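Local atomic coordinates of endoglucanase (Mytilus edulis, PDB entry 1WC2), a protein that hydrolyses internal beta-1,4-glucosidic linkages of cellulose and related beta-glucans as a family 45 glycoside hydrolase, and also shows expansin activity. Residues Q2-N7 against Y125-H130; R9-K14 against E149-V154; T20-S25 against I99-P104; I73-T78 against L129-E134. One frame throughout, in Å; residues are numbered along the deposited sequence. Where two conformers were deposited one is given.

How the contacts relate
From the N terminus, the loop 2-7 meets 125-130 in contact 1, closing a loop of 117 intervening residues, and the hairpin 9-14 meets 149-154 in contact 2. These two cross, their segments alternating along the chain, and they touch through a probable hydrogen bond between Tyr127 OH and Glu149 OE2. Contact 3, joining the end of strand 14-22 to the corner after strand 94-100, is nested inside the loops closed by contacts 1 and 2. Contact 4, between strands 72-78 and 129-134, crosses contact 3, nests inside contact 2 and shares Leu129 and His130 with contact 1. Together they tie the N-terminal arm, the barrel core and the active-site side of the double-psi fold.

Contact 1. Residues Q2-N7 against Y125-H130; sequences QKCSGN and YGYELH
Gln2 makes its polar contact with the 125-130 segment through its amide nitrogen NE2, which is shared between two oxygens. Gln2 NE2 donates to Tyr127 OH at 2.9 Å with an almost straight N-H...O angle of 173°, and to Tyr125 O at 3.0 Å. Both acceptors lie in the amide plane, so the two bonds fix the rotation of the carboxamide. The carbonyl of Tyr125 is approached in its own plane, on a lone pair. Amide and phenol ring are turned 48° from each other, and Gln2 CG runs on past the hydroxyl, 3.5 Å from Tyr127 OH. With CG anti to the carbonyl carbon (chi1 -64°) and the chain extended beyond it, the Gln2 side chain spans the gap to both oxygens. The phenol hydroxyl has a second partner, the carboxylate of Glu149, which probably polarises it. Further along the arm, Cys4 CB sits 4.2 Å from Tyr127 CE2, an apolar touch beside the disulfide that Cys4 forms with Cys16. The contact thereby pins the N-terminal arm against the approach to strand 129-134, with Tyr127 packed on Cys16 and Ser18 of strand 14-22 and Gln2 resting on Glu149 of strand 148-155.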
loop_
_atom_site.group_PDB
_atom_site.type_symbol
_atom_site.label_atom_id
_atom_site.label_comp_id
_atom_site.label_asym_id
_atom_site.label_seq_id
_atom_site.Cartn_x
_atom_site.Cartn_y
_atom_site.Cartn_z
ATOM N N GLN A 2 11.498 -7.255 -13.621
ATOM C CA GLN A 2 10.343 -7.939 -13.048
ATOM C C GLN A 2 10.647 -9.431 -12.899
ATOM O O GLN A 2 10.880 -10.129 -13.890
ATOM C CB GLN A 2 9.103 -7.735 -13.924
ATOM C CG GLN A 2 8.653 -6.283 -14.025
ATOM C CD GLN A 2 7.401 -6.148 -14.873
ATOM O OE1 GLN A 2 7.469 -6.043 -16.097
ATOM N NE2 GLN A 2 6.255 -6.186 -14.228
ATOM N N LYS A 3 10.650 -9.915 -11.663
ATOM C CA LYS A 3 10.835 -11.342 -11.385
ATOM C C LYS A 3 9.508 -12.101 -11.324
ATOM O O LYS A 3 9.497 -13.327 -11.461
ATOM C CB LYS A 3 11.618 -11.540 -10.092
ATOM C CG LYS A 3 13.041 -10.970 -10.158
ATOM C CD LYS A 3 13.806 -11.084 -8.840
ATOM C CE LYS A 3 14.200 -12.521 -8.515
ATOM N NZ LYS A 3 14.977 -12.590 -7.244
ATOM N N CYS A 4 8.400 -11.394 -11.099
ATOM C CA CYS A 4 7.070 -11.991 -11.177
ATOM C C CYS A 4 6.680 -12.175 -12.642
ATOM O O CYS A 4 7.106 -11.390 -13.498
ATOM C CB CYS A 4 6.045 -11.103 -10.482
ATOM S SG CYS A 4 6.409 -10.740 -8.747
ATOM N N SER A 5 5.872 -13.198 -12.915
ATOM C CA SER A 5 5.467 -13.533 -14.285
ATOM C C SER A 5 4.034 -14.035 -14.305
ATOM O O SER A 5 3.471 -14.413 -13.277
ATOM C CB SER A 5 6.399 -14.583 -14.897
ATOM O OG SER A 5 6.371 -15.775 -14.167
ATOM N N GLY A 6 3.464 -14.057 -15.500
ATOM C CA GLY A 6 2.094 -14.476 -15.706
ATOM C C GLY A 6 1.107 -13.328 -15.597
ATOM O O GLY A 6 1.478 -12.177 -15.352
ATOM N N ASN A 7 -0.165 -13.654 -15.793
ATOM C CA ASN A 7 -1.250 -12.684 -15.756
ATOM C C ASN A 7 -2.325 -13.183 -14.788
ATOM O O ASN A 7 -2.986 -14.202 -15.075
ATOM C CB ASN A 7 -1.846 -12.510 -17.155
ATOM C CG ASN A 7 -3.036 -11.573 -17.171
ATOM O OD1 ASN A 7 -3.162 -10.689 -16.322
ATOM N ND2 ASN A 7 -3.912 -11.756 -18.154
ATOM N N TYR A 125 1.547 -2.930 -15.807
ATOM C CA TYR A 125 2.733 -3.750 -15.624
ATOM C C TYR A 125 2.406 -5.193 -15.182
ATOM O O TYR A 125 3.319 -5.984 -14.937
ATOM C CB TYR A 125 3.676 -3.057 -14.643
ATOM C CG TYR A 125 4.260 -1.768 -15.200
ATOM C CD1 TYR A 125 3.789 -0.547 -14.780
ATOM C CD2 TYR A 125 5.280 -1.779 -16.160
ATOM C CE1 TYR A 125 4.332 0.642 -15.278
ATOM C CE2 TYR A 125 5.826 -0.585 -16.667
ATOM C CZ TYR A 125 5.359 0.602 -16.204
ATOM O OH TYR A 125 5.892 1.784 -16.695
ATOM N N GLY A 126 1.109 -5.523 -15.081
ATOM C CA GLY A 126 0.643 -6.887 -14.849
ATOM C C GLY A 126 0.209 -7.248 -13.434
ATOM O O GLY A 126 -0.170 -8.393 -13.206
ATOM N N TYR A 127 0.254 -6.316 -12.488
ATOM C CA TYR A 127 0.040 -6.645 -11.072
ATOM C C TYR A 127 -1.417 -6.498 -10.639
ATOM O O TYR A 127 -2.055 -5.483 -10.945
ATOM C CB TYR A 127 0.926 -5.766 -10.177
ATOM C CG TYR A 127 2.404 -5.946 -10.451
ATOM C CD1 TYR A 127 3.078 -5.102 -11.321
ATOM C CD2 TYR A 127 3.120 -6.990 -9.879
ATOM C CE1 TYR A 127 4.430 -5.289 -11.617
ATOM C CE2 TYR A 127 4.472 -7.188 -10.158
ATOM C CZ TYR A 127 5.128 -6.322 -11.026
ATOM O OH TYR A 127 6.459 -6.478 -11.355
ATOM N N GLU A 128 -1.929 -7.497 -9.899
ATOM C CA GLU A 128 -3.333 -7.465 -9.450
ATOM C C GLU A 128 -3.574 -6.510 -8.277
ATOM O O GLU A 128 -4.735 -6.223 -8.000
ATOM C CB GLU A 128 -3.938 -8.872 -9.189
ATOM C CG GLU A 128 -3.420 -9.618 -7.981
ATOM C CD GLU A 128 -4.131 -10.963 -7.757
ATOM O OE1 GLU A 128 -5.243 -11.203 -8.276
ATOM O OE2 GLU A 128 -3.578 -11.837 -7.068
ATOM N N LEU A 129 -2.508 -6.046 -7.604
ATOM C CA LEU A 129 -2.593 -5.069 -6.509
ATOM C C LEU A 129 -1.445 -4.069 -6.668
ATOM O O LEU A 129 -0.335 -4.453 -7.058
ATOM C CB LEU A 129 -2.479 -5.776 -5.144
ATOM C CG LEU A 129 -2.446 -4.879 -3.898
ATOM C CD1 LEU A 129 -3.734 -4.076 -3.747
ATOM C CD2 LEU A 129 -2.189 -5.724 -2.648
ATOM N N HIS A 130 -1.726 -2.798 -6.358
ATOM C CA HIS A 130 -0.700 -1.769 -6.260
ATOM C C HIS A 130 -0.867 -0.993 -4.958
ATOM O O HIS A 130 -1.991 -0.640 -4.597
ATOM C CB HIS A 130 -0.757 -0.795 -7.446
ATOM C CG HIS A 130 0.321 0.227 -7.433
ATOM N ND1 HIS A 130 1.573 -0.033 -7.949
ATOM C CD2 HIS A 130 0.366 1.477 -6.907
ATOM C CE1 HIS A 130 2.341 1.027 -7.751
ATOM N NE2 HIS A 130 1.633 1.957 -7.127
#

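Contact 2. Residues R9-K14 against E149-V154; sequences RRYNGK and ETTWEV. With ACT (acetate ion), chain B.
Thr151 CG2 is the point on which the hairpin 9-14 rests: the methyl lies 3.8 Å from Lys14 CB and 3.9 Å from Tyr11 CB, meeting the stems of both side chains. With Thr151 chi1 at 54°, CG2 stands anti to the carbonyl carbon and faces the hairpin, while OG1 turns to a bridging water. Thr151 is buried, and its other neighbours include Cys16 and Thr76. Tyr11 to Lys14 form a type I' beta turn, closed by reciprocal backbone bonds from Tyr11 N to Lys14 O and from Lys14 N to Tyr11 O; this two-residue hairpin joins strand 10-11 to strand 14-22 of the double-psi fold. Away from the methyl the contact loosens. The water links the polar ends, accepting from Lys14 NZ at 2.7 Å and lying 2.8 Å from Thr151 OG1. On the hairpin's exposed side, Arg10 holds an acetate, probably from the crystallisation liquor, at its guanidinium edge: Arg10 NE donates to acetate O and Arg10 NH2 to acetate OXT, each at 2.9 Å.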
loop_
_atom_site.group_PDB
_atom_site.type_symbol
_atom_site.label_atom_id
_atom_site.label_comp_id
_atom_site.label_asym_id
_atom_site.label_seq_id
_atom_site.Cartn_x
_atom_site.Cartn_y
_atom_site.Cartn_z
ATOM N N ARG A 9 0.591 -11.070 -12.351
ATOM C CA ARG A 9 1.962 -11.390 -12.012
ATOM C C ARG A 9 2.037 -12.169 -10.694
ATOM O O ARG A 9 1.453 -11.761 -9.689
ATOM C CB ARG A 9 2.781 -10.093 -11.879
ATOM C CG ARG A 9 2.945 -9.278 -13.134
ATOM C CD ARG A 9 4.217 -9.587 -13.893
ATOM N NE ARG A 9 4.291 -8.910 -15.190
ATOM C CZ ARG A 9 5.281 -9.056 -16.061
ATOM N NH1 ARG A 9 6.311 -9.838 -15.777
ATOM N NH2 ARG A 9 5.245 -8.414 -17.223
ATOM N N ARG A 10 2.776 -13.278 -10.708
ATOM C CA ARG A 10 2.970 -14.148 -9.543
ATOM C C ARG A 10 4.440 -14.552 -9.443
ATOM O O ARG A 10 5.178 -14.524 -10.428
ATOM C CB ARG A 10 2.074 -15.395 -9.643
ATOM C CG ARG A 10 0.573 -15.084 -9.578
ATOM C CD ARG A 10 -0.309 -16.270 -9.889
ATOM N NE ARG A 10 -0.176 -17.363 -8.932
ATOM C CZ ARG A 10 -0.782 -17.413 -7.756
ATOM N NH1 ARG A 10 -1.533 -16.410 -7.331
ATOM N NH2 ARG A 10 -0.612 -18.474 -6.980
ATOM N N TYR A 11 4.853 -14.941 -8.246
ATOM C CA TYR A 11 6.238 -15.341 -7.957
ATOM C C TYR A 11 6.209 -16.565 -7.049
ATOM O O TYR A 11 5.773 -16.463 -5.903
ATOM C CB TYR A 11 6.973 -14.186 -7.278
ATOM C CG TYR A 11 8.455 -14.392 -7.012
ATOM C CD1 TYR A 11 9.360 -14.566 -8.054
ATOM C CD2 TYR A 11 8.960 -14.345 -5.721
ATOM C CE1 TYR A 11 10.725 -14.717 -7.809
ATOM C CE2 TYR A 11 10.319 -14.498 -5.463
ATOM C CZ TYR A 11 11.203 -14.678 -6.517
ATOM O OH TYR A 11 12.566 -14.810 -6.277
ATOM N N ASN A 12 6.630 -17.720 -7.577
ATOM C CA ASN A 12 6.685 -18.970 -6.813
ATOM C C ASN A 12 5.391 -19.241 -6.037
ATOM O O ASN A 12 5.414 -19.638 -4.885
ATOM C CB ASN A 12 7.909 -18.983 -5.881
ATOM C CG ASN A 12 9.226 -18.904 -6.637
ATOM O OD1 ASN A 12 10.127 -18.137 -6.264
ATOM N ND2 ASN A 12 9.362 -19.693 -7.682
ATOM N N GLY A 13 4.257 -19.047 -6.694
ATOM C CA GLY A 13 2.972 -19.414 -6.128
ATOM C C GLY A 13 2.340 -18.376 -5.210
ATOM O O GLY A 13 1.360 -18.679 -4.519
ATOM N N LYS A 14 2.890 -17.155 -5.227
ATOM C CA LYS A 14 2.400 -16.028 -4.433
ATOM C C LYS A 14 2.023 -14.858 -5.348
ATOM O O LYS A 14 2.738 -14.550 -6.296
ATOM C CB LYS A 14 3.480 -15.572 -3.447
ATOM C CG LYS A 14 3.908 -16.647 -2.445
ATOM C CD LYS A 14 5.227 -16.299 -1.747
ATOM C CE LYS A 14 6.451 -16.699 -2.574
ATOM N NZ LYS A 14 7.742 -16.472 -1.862
ATOM N N GLU A 149 9.396 -4.498 -6.367
ATOM C CA GLU A 149 8.402 -5.540 -6.651
ATOM C C GLU A 149 8.243 -6.412 -5.394
ATOM O O GLU A 149 9.244 -6.761 -4.762
ATOM C CB GLU A 149 8.883 -6.388 -7.829
ATOM C CG GLU A 149 7.938 -7.473 -8.309
ATOM C CD GLU A 149 8.566 -8.316 -9.405
ATOM O OE1 GLU A 149 9.672 -8.868 -9.158
ATOM O OE2 GLU A 149 7.958 -8.422 -10.505
ATOM N N THR A 150 7.014 -6.794 -5.044
ATOM C CA THR A 150 6.768 -7.536 -3.807
ATOM C C THR A 150 5.789 -8.681 -4.004
ATOM O O THR A 150 5.050 -8.712 -4.990
ATOM C CB THR A 150 6.189 -6.611 -2.704
ATOM O OG1 THR A 150 4.862 -6.175 -3.050
ATOM C CG2 THR A 150 7.065 -5.364 -2.473
ATOM N N THR A 151 5.771 -9.601 -3.031
ATOM C CA THR A 151 4.615 -10.469 -2.803
ATOM C C THR A 151 3.915 -9.985 -1.529
ATOM O O THR A 151 4.538 -9.373 -0.658
ATOM C CB THR A 151 5.006 -11.964 -2.701
ATOM O OG1 THR A 151 6.022 -12.134 -1.703
ATOM C CG2 THR A 151 5.592 -12.455 -4.027
ATOM N N TRP A 152 2.612 -10.245 -1.420
ATOM C CA TRP A 152 1.783 -9.603 -0.396
ATOM C C TRP A 152 0.839 -10.593 0.286
ATOM O O TRP A 152 0.411 -11.594 -0.302
ATOM C CB TRP A 152 0.995 -8.432 -0.994
ATOM C CG TRP A 152 -0.072 -8.836 -1.959
ATOM C CD1 TRP A 152 0.077 -9.088 -3.285
ATOM C CD2 TRP A 152 -1.466 -8.971 -1.679
ATOM N NE1 TRP A 152 -1.133 -9.411 -3.848
ATOM C CE2 TRP A 152 -2.105 -9.330 -2.883
ATOM C CE3 TRP A 152 -2.249 -8.815 -0.528
ATOM C CZ2 TRP A 152 -3.488 -9.530 -2.965
ATOM C CZ3 TRP A 152 -3.617 -9.013 -0.608
ATOM C CH2 TRP A 152 -4.219 -9.366 -1.816
ATOM N N GLU A 153 0.494 -10.288 1.529
ATOM C CA GLU A 153 -0.434 -11.099 2.318
ATOM C C GLU A 153 -1.086 -10.201 3.384
ATOM O O GLU A 153 -0.495 -9.199 3.810
ATOM C CB GLU A 153 0.312 -12.266 2.974
ATOM C CG GLU A 153 1.329 -11.781 3.986
ATOM C CD GLU A 153 2.299 -12.840 4.486
ATOM O OE1 GLU A 153 1.837 -13.791 5.158
ATOM O OE2 GLU A 153 3.521 -12.703 4.241
ATOM N N VAL A 154 -2.290 -10.557 3.813
ATOM C CA VAL A 154 -2.980 -9.872 4.899
ATOM C C VAL A 154 -2.490 -10.418 6.246
ATOM O O VAL A 154 -2.364 -11.637 6.429
ATOM C CB VAL A 154 -4.515 -10.055 4.773
ATOM C CG1 VAL A 154 -5.258 -9.414 5.948
ATOM C CG2 VAL A 154 -5.012 -9.484 3.447
HETATM C C ACT B . 1.080 -20.648 -9.618
HETATM O O ACT B . 1.263 -19.556 -10.207
HETATM O OXT ACT B . 0.755 -20.631 -8.414
HETATM C CH3 ACT B . 1.234 -21.961 -10.331
HETATM O O HOH W 1 8.196 -13.784 -2.101
#

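Contact 3. Residues T20-S25 against I99-P104; sequences TNYHDS and ITNLCP
Asn101 ND2 faces two side chains of the 20-25 segment, lying 3.6 Å from Tyr22 OH and 4.2 Å from Asp24 OD1. Neither approach is a direct hydrogen bond, and the flat groups are turned well apart: the Asp24 carboxylate stands 83° to the amide plane, the Tyr22 ring 45°. Asp24 CG lies anti to the backbone N (chi1 -172°), which carries the carboxylate toward Asn101. Water makes the polar link. One molecule donates to Asp24 OD2 at 2.8 Å and accepts from Asn101 ND2 at 2.9 Å; a second lies 3.2 Å from Asp24 OD1, where it may donate, and accepts only weakly from Asn101 ND2. A third lies at the ring edge of Tyr22, 2.9 Å from Tyr22 OH and 3.2 Å from Thr100 OG1. In the next shell, Asn101 OD1 accepts from Ala29 N and, from above its carbonyl plane, from Leu102 N at 2.9 Å, which holds the amide in place. Asp24 OD1 accepts from His26 N, which helps to orient the carboxylate, while Asp24 N donates to Glu134 and anchors the backbone. Tyr22 also touches Asp132. By similarity Asp24 is the nucleophile and Asp132 the proton donor, so this hydrated cluster is consistent with the two-aspartate active site of family 45 endoglucanases.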
loop_
_atom_site.group_PDB
_atom_site.type_symbol
_atom_site.label_atom_id
_atom_site.label_comp_id
_atom_site.label_asym_id
_atom_site.label_seq_id
_atom_site.Cartn_x
_atom_site.Cartn_y
_atom_site.Cartn_z
ATOM N N THR A 20 4.788 2.188 -5.357
ATOM C CA THR A 20 5.393 3.494 -5.626
ATOM C C THR A 20 5.518 4.323 -4.358
ATOM O O THR A 20 4.514 4.589 -3.700
ATOM C CB THR A 20 4.493 4.369 -6.580
ATOM O OG1 THR A 20 4.012 3.635 -7.714
ATOM C CG2 THR A 20 5.274 5.589 -7.129
ATOM N N ASN A 21 6.725 4.815 -4.093
ATOM C CA ASN A 21 6.958 5.711 -2.968
ATOM C C ASN A 21 6.278 7.035 -3.324
ATOM O O ASN A 21 6.423 7.515 -4.443
ATOM C CB ASN A 21 8.464 5.886 -2.721
ATOM C CG ASN A 21 9.077 4.661 -2.064
ATOM O OD1 ASN A 21 8.435 4.000 -1.241
ATOM N ND2 ASN A 21 10.305 4.333 -2.445
ATOM N N TYR A 22 5.473 7.571 -2.408
ATOM C CA TYR A 22 4.746 8.828 -2.615
ATOM C C TYR A 22 4.683 9.629 -1.313
ATOM O O TYR A 22 5.050 9.132 -0.246
ATOM C CB TYR A 22 3.337 8.574 -3.212
ATOM C CG TYR A 22 2.151 8.394 -2.249
ATOM C CD1 TYR A 22 0.921 9.006 -2.510
ATOM C CD2 TYR A 22 2.222 7.577 -1.120
ATOM C CE1 TYR A 22 -0.176 8.832 -1.665
ATOM C CE2 TYR A 22 1.113 7.418 -0.265
ATOM C CZ TYR A 22 -0.080 8.051 -0.531
ATOM O OH TYR A 22 -1.165 7.901 0.319
ATOM N N HIS A 23 4.225 10.870 -1.412
ATOM C CA HIS A 23 3.929 11.664 -0.240
ATOM C C HIS A 23 2.597 12.349 -0.393
ATOM O O HIS A 23 2.367 13.047 -1.385
ATOM C CB HIS A 23 4.998 12.730 0.017
ATOM C CG HIS A 23 4.606 13.687 1.095
ATOM N ND1 HIS A 23 4.200 13.261 2.342
ATOM C CD2 HIS A 23 4.483 15.035 1.099
ATOM C CE1 HIS A 23 3.875 14.306 3.078
ATOM N NE2 HIS A 23 4.033 15.392 2.346
ATOM N N ASP A 24 1.721 12.141 0.580
ATOM C CA ASP A 24 0.443 12.831 0.626
ATOM C C ASP A 24 0.181 13.237 2.079
ATOM O O ASP A 24 0.230 12.363 2.958
ATOM C CB ASP A 24 -0.644 11.890 0.083
ATOM C CG ASP A 24 -1.975 12.567 -0.082
ATOM O OD1 ASP A 24 -2.539 12.989 0.937
ATOM O OD2 ASP A 24 -2.533 12.714 -1.204
ATOM N N SER A 25 -0.103 14.531 2.312
ATOM C CA SER A 25 -0.354 15.093 3.655
ATOM C C SER A 25 -1.844 15.328 3.962
ATOM O O SER A 25 -2.179 15.820 5.040
ATOM C CB SER A 25 0.387 16.422 3.831
ATOM O OG SER A 25 -0.056 17.371 2.886
ATOM N N ILE A 99 -3.393 0.135 5.277
ATOM C CA ILE A 99 -4.104 0.915 4.265
ATOM C C ILE A 99 -4.861 2.054 4.967
ATOM O O ILE A 99 -5.766 1.808 5.770
ATOM C CB ILE A 99 -5.072 0.026 3.446
ATOM C CG1 ILE A 99 -4.281 -1.005 2.624
ATOM C CG2 ILE A 99 -5.966 0.880 2.553
ATOM C CD1 ILE A 99 -5.140 -2.108 1.999
ATOM N N THR A 100 -4.469 3.293 4.669
ATOM C CA THR A 100 -5.137 4.474 5.211
ATOM C C THR A 100 -5.717 5.372 4.126
ATOM O O THR A 100 -6.341 6.384 4.447
ATOM C CB THR A 100 -4.173 5.323 6.080
ATOM O OG1 THR A 100 -3.069 5.754 5.263
ATOM C CG2 THR A 100 -3.636 4.524 7.274
ATOM N N ASN A 101 -5.517 5.043 2.852
ATOM C CA ASN A 101 -5.927 5.941 1.783
ATOM C C ASN A 101 -6.185 5.142 0.505
ATOM O O ASN A 101 -5.925 3.931 0.434
ATOM C CB ASN A 101 -4.839 7.034 1.608
ATOM C CG ASN A 101 -5.341 8.331 0.943
ATOM O OD1 ASN A 101 -6.506 8.489 0.607
ATOM N ND2 ASN A 101 -4.438 9.288 0.798
ATOM N N LEU A 102 -6.731 5.849 -0.481
ATOM C CA LEU A 102 -7.064 5.336 -1.806
ATOM C C LEU A 102 -6.057 5.848 -2.845
ATOM O O LEU A 102 -5.707 7.034 -2.833
ATOM C CB LEU A 102 -8.462 5.850 -2.177
ATOM C CG LEU A 102 -8.875 5.764 -3.648
ATOM C CD1 LEU A 102 -8.988 4.327 -4.122
ATOM C CD2 LEU A 102 -10.172 6.504 -3.885
ATOM N N CYS A 103 -5.609 4.963 -3.742
ATOM C CA CYS A 103 -4.927 5.337 -4.988
ATOM C C CYS A 103 -5.957 5.241 -6.113
ATOM O O CYS A 103 -6.272 4.131 -6.578
ATOM C CB CYS A 103 -3.735 4.410 -5.285
ATOM S SG CYS A 103 -2.887 4.698 -6.871
ATOM N N PRO A 104 -6.538 6.377 -6.527
ATOM C CA PRO A 104 -7.670 6.324 -7.463
ATOM C C PRO A 104 -7.260 5.979 -8.881
ATOM O O PRO A 104 -6.161 6.310 -9.286
ATOM C CB PRO A 104 -8.293 7.733 -7.368
ATOM C CG PRO A 104 -7.203 8.621 -6.895
ATOM C CD PRO A 104 -6.237 7.761 -6.110
HETATM O O HOH W 2 -1.078 6.403 2.780
HETATM O O HOH W 3 -2.331 10.302 2.676
HETATM O O HOH W 4 -5.095 11.736 -0.643
#

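Contact 4. Residues I73-T78 against L129-E134; sequences IKLTTT and LHLDLE
Leu75 and Leu131 meet at the centre of an apolar contact, Leu75 CD1 lying 4.1 Å from Leu131 CD1. Their branched ends are set at a slant to each other, and the same Leu131 methyl is also 4.2 Å from Leu75 CD2, so it sits against both tips of the fork. Leu133 instead approaches tip to tip, with its CD2 4.2 Å from Leu75 CD1. Ile73 adds its branch methyl, Ile73 CG2 standing 4.2 Å from Leu131 CD1. All four residues are buried. In Leu75, Leu131 and Leu133 CG is anti to the carbonyl carbon and CD1 continues the extended chain (chi1 -63° in Leu75), which carries the methyls across the gap between backbones whose axes come no closer than 10.9 Å.

Polar interaction belongs to the other face of strand 129-134. In the conformers given, His130 NE2 donates to Asp132 OD1 at 3.0 Å, with the oxygen in the imidazole plane; the N-H...O angle of 136° shows a bent bond. Asp132 is the proton donor by similarity, and His130 ND1 is bonded to Ser18.

The short strand segments cross at 94° with side chains between them, consistent with two walls facing across the core of the double-psi barrel. Strand 72-78 lies between 94-100 and 148-155, and strand 129-134 between 14-22 and 49-53.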
loop_
_atom_site.group_PDB
_atom_site.type_symbol
_atom_site.label_atom_id
_atom_site.label_comp_id
_atom_site.label_asym_id
_atom_site.label_seq_id
_atom_site.Cartn_x
_atom_site.Cartn_y
_atom_site.Cartn_z
ATOM N N ILE A 73 -1.149 -5.071 5.375
ATOM C CA ILE A 73 -0.584 -5.879 4.303
ATOM C C ILE A 73 0.924 -5.995 4.521
ATOM O O ILE A 73 1.633 -4.991 4.551
ATOM C CB ILE A 73 -0.828 -5.223 2.916
ATOM C CG1 ILE A 73 -2.306 -4.893 2.686
ATOM C CG2 ILE A 73 -0.219 -6.109 1.813
ATOM C CD1 ILE A 73 -3.177 -6.070 2.606
ATOM N N LYS A 74 1.406 -7.228 4.672
ATOM C CA LYS A 74 2.830 -7.515 4.777
ATOM C C LYS A 74 3.411 -7.719 3.385
ATOM O O LYS A 74 2.944 -8.590 2.634
ATOM C CB LYS A 74 3.061 -8.754 5.644
ATOM C CG LYS A 74 4.536 -9.085 5.855
ATOM C CD LYS A 74 4.738 -10.275 6.788
ATOM C CE LYS A 74 6.215 -10.627 6.979
ATOM N NZ LYS A 74 6.359 -11.896 7.749
ATOM N N LEU A 75 4.394 -6.897 3.031
ATOM C CA LEU A 75 5.068 -6.960 1.741
ATOM C C LEU A 75 6.435 -7.597 1.909
ATOM O O LEU A 75 7.161 -7.250 2.842
ATOM C CB LEU A 75 5.240 -5.555 1.171
ATOM C CG LEU A 75 3.958 -4.774 0.853
ATOM C CD1 LEU A 75 4.321 -3.439 0.217
ATOM C CD2 LEU A 75 3.041 -5.578 -0.054
ATOM N N THR A 76 6.786 -8.512 1.007
ATOM C CA THR A 76 8.104 -9.142 0.963
ATOM C C THR A 76 8.741 -8.855 -0.392
ATOM O O THR A 76 8.126 -9.095 -1.432
ATOM C CB THR A 76 7.959 -10.661 1.186
ATOM O OG1 THR A 76 7.374 -10.896 2.477
ATOM C CG2 THR A 76 9.335 -11.344 1.191
ATOM N N THR A 77 9.976 -8.348 -0.406
ATOM C CA THR A 77 10.618 -8.003 -1.674
ATOM C C THR A 77 10.999 -9.261 -2.447
ATOM O O THR A 77 11.449 -10.258 -1.865
ATOM C CB THR A 77 11.870 -7.136 -1.464
ATOM O OG1 THR A 77 12.808 -7.848 -0.641
ATOM C CG2 THR A 77 11.524 -5.825 -0.749
ATOM N N THR A 78 10.795 -9.233 -3.758
ATOM C CA THR A 78 11.244 -10.316 -4.629
ATOM C C THR A 78 12.712 -10.164 -5.029
ATOM O O THR A 78 13.327 -11.134 -5.474
ATOM C CB THR A 78 10.436 -10.370 -5.927
ATOM O OG1 THR A 78 10.669 -9.158 -6.663
ATOM C CG2 THR A 78 8.922 -10.492 -5.669
ATOM N N LEU A 129 -2.508 -6.046 -7.604
ATOM C CA LEU A 129 -2.593 -5.069 -6.509
ATOM C C LEU A 129 -1.445 -4.069 -6.668
ATOM O O LEU A 129 -0.335 -4.453 -7.058
ATOM C CB LEU A 129 -2.479 -5.776 -5.144
ATOM C CG LEU A 129 -2.446 -4.879 -3.898
ATOM C CD1 LEU A 129 -3.734 -4.076 -3.747
ATOM C CD2 LEU A 129 -2.189 -5.724 -2.648
ATOM N N HIS A 130 -1.726 -2.798 -6.358
ATOM C CA HIS A 130 -0.700 -1.769 -6.260
ATOM C C HIS A 130 -0.867 -0.993 -4.958
ATOM O O HIS A 130 -1.991 -0.640 -4.597
ATOM C CB HIS A 130 -0.757 -0.795 -7.446
ATOM C CG HIS A 130 0.321 0.227 -7.433
ATOM N ND1 HIS A 130 1.573 -0.033 -7.949
ATOM C CD2 HIS A 130 0.366 1.477 -6.907
ATOM C CE1 HIS A 130 2.341 1.027 -7.751
ATOM N NE2 HIS A 130 1.633 1.957 -7.127
ATOM N N LEU A 131 0.248 -0.726 -4.270
ATOM C CA LEU A 131 0.237 0.129 -3.081
ATOM C C LEU A 131 1.173 1.321 -3.280
ATOM O O LEU A 131 2.345 1.150 -3.625
ATOM C CB LEU A 131 0.676 -0.645 -1.837
ATOM C CG LEU A 131 -0.216 -1.805 -1.378
ATOM C CD1 LEU A 131 0.352 -2.375 -0.088
ATOM C CD2 LEU A 131 -1.675 -1.412 -1.158
ATOM N N ASP A 132 0.651 2.526 -3.073
ATOM C CA ASP A 132 1.489 3.710 -2.934
ATOM C C ASP A 132 1.909 3.748 -1.463
ATOM O O ASP A 132 1.061 3.667 -0.573
ATOM C CB ASP A 132 0.768 5.019 -3.321
ATOM C CG ASP A 132 0.642 5.251 -4.838
ATOM O OD1 ASP A 132 1.239 4.528 -5.656
ATOM O OD2 ASP A 132 -0.074 6.181 -5.275
ATOM N N LEU A 133 3.212 3.813 -1.210
ATOM C CA LEU A 133 3.755 3.755 0.143
ATOM C C LEU A 133 4.183 5.145 0.610
ATOM O O LEU A 133 5.012 5.792 -0.025
ATOM C CB LEU A 133 4.974 2.816 0.189
ATOM C CG LEU A 133 4.802 1.418 -0.440
ATOM C CD1 LEU A 133 6.099 0.618 -0.356
ATOM C CD2 LEU A 133 3.661 0.681 0.212
ATOM N N GLU A 134 3.629 5.601 1.727
ATOM C CA GLU A 134 4.030 6.904 2.243
ATOM C C GLU A 134 5.529 6.945 2.552
ATOM O O GLU A 134 6.046 6.085 3.272
ATOM C CB GLU A 134 3.212 7.260 3.476
ATOM C CG GLU A 134 3.593 8.593 4.121
ATOM C CD GLU A 134 3.467 9.818 3.194
ATOM O OE1 GLU A 134 2.443 9.943 2.476
ATOM O OE2 GLU A 134 4.393 10.662 3.171
#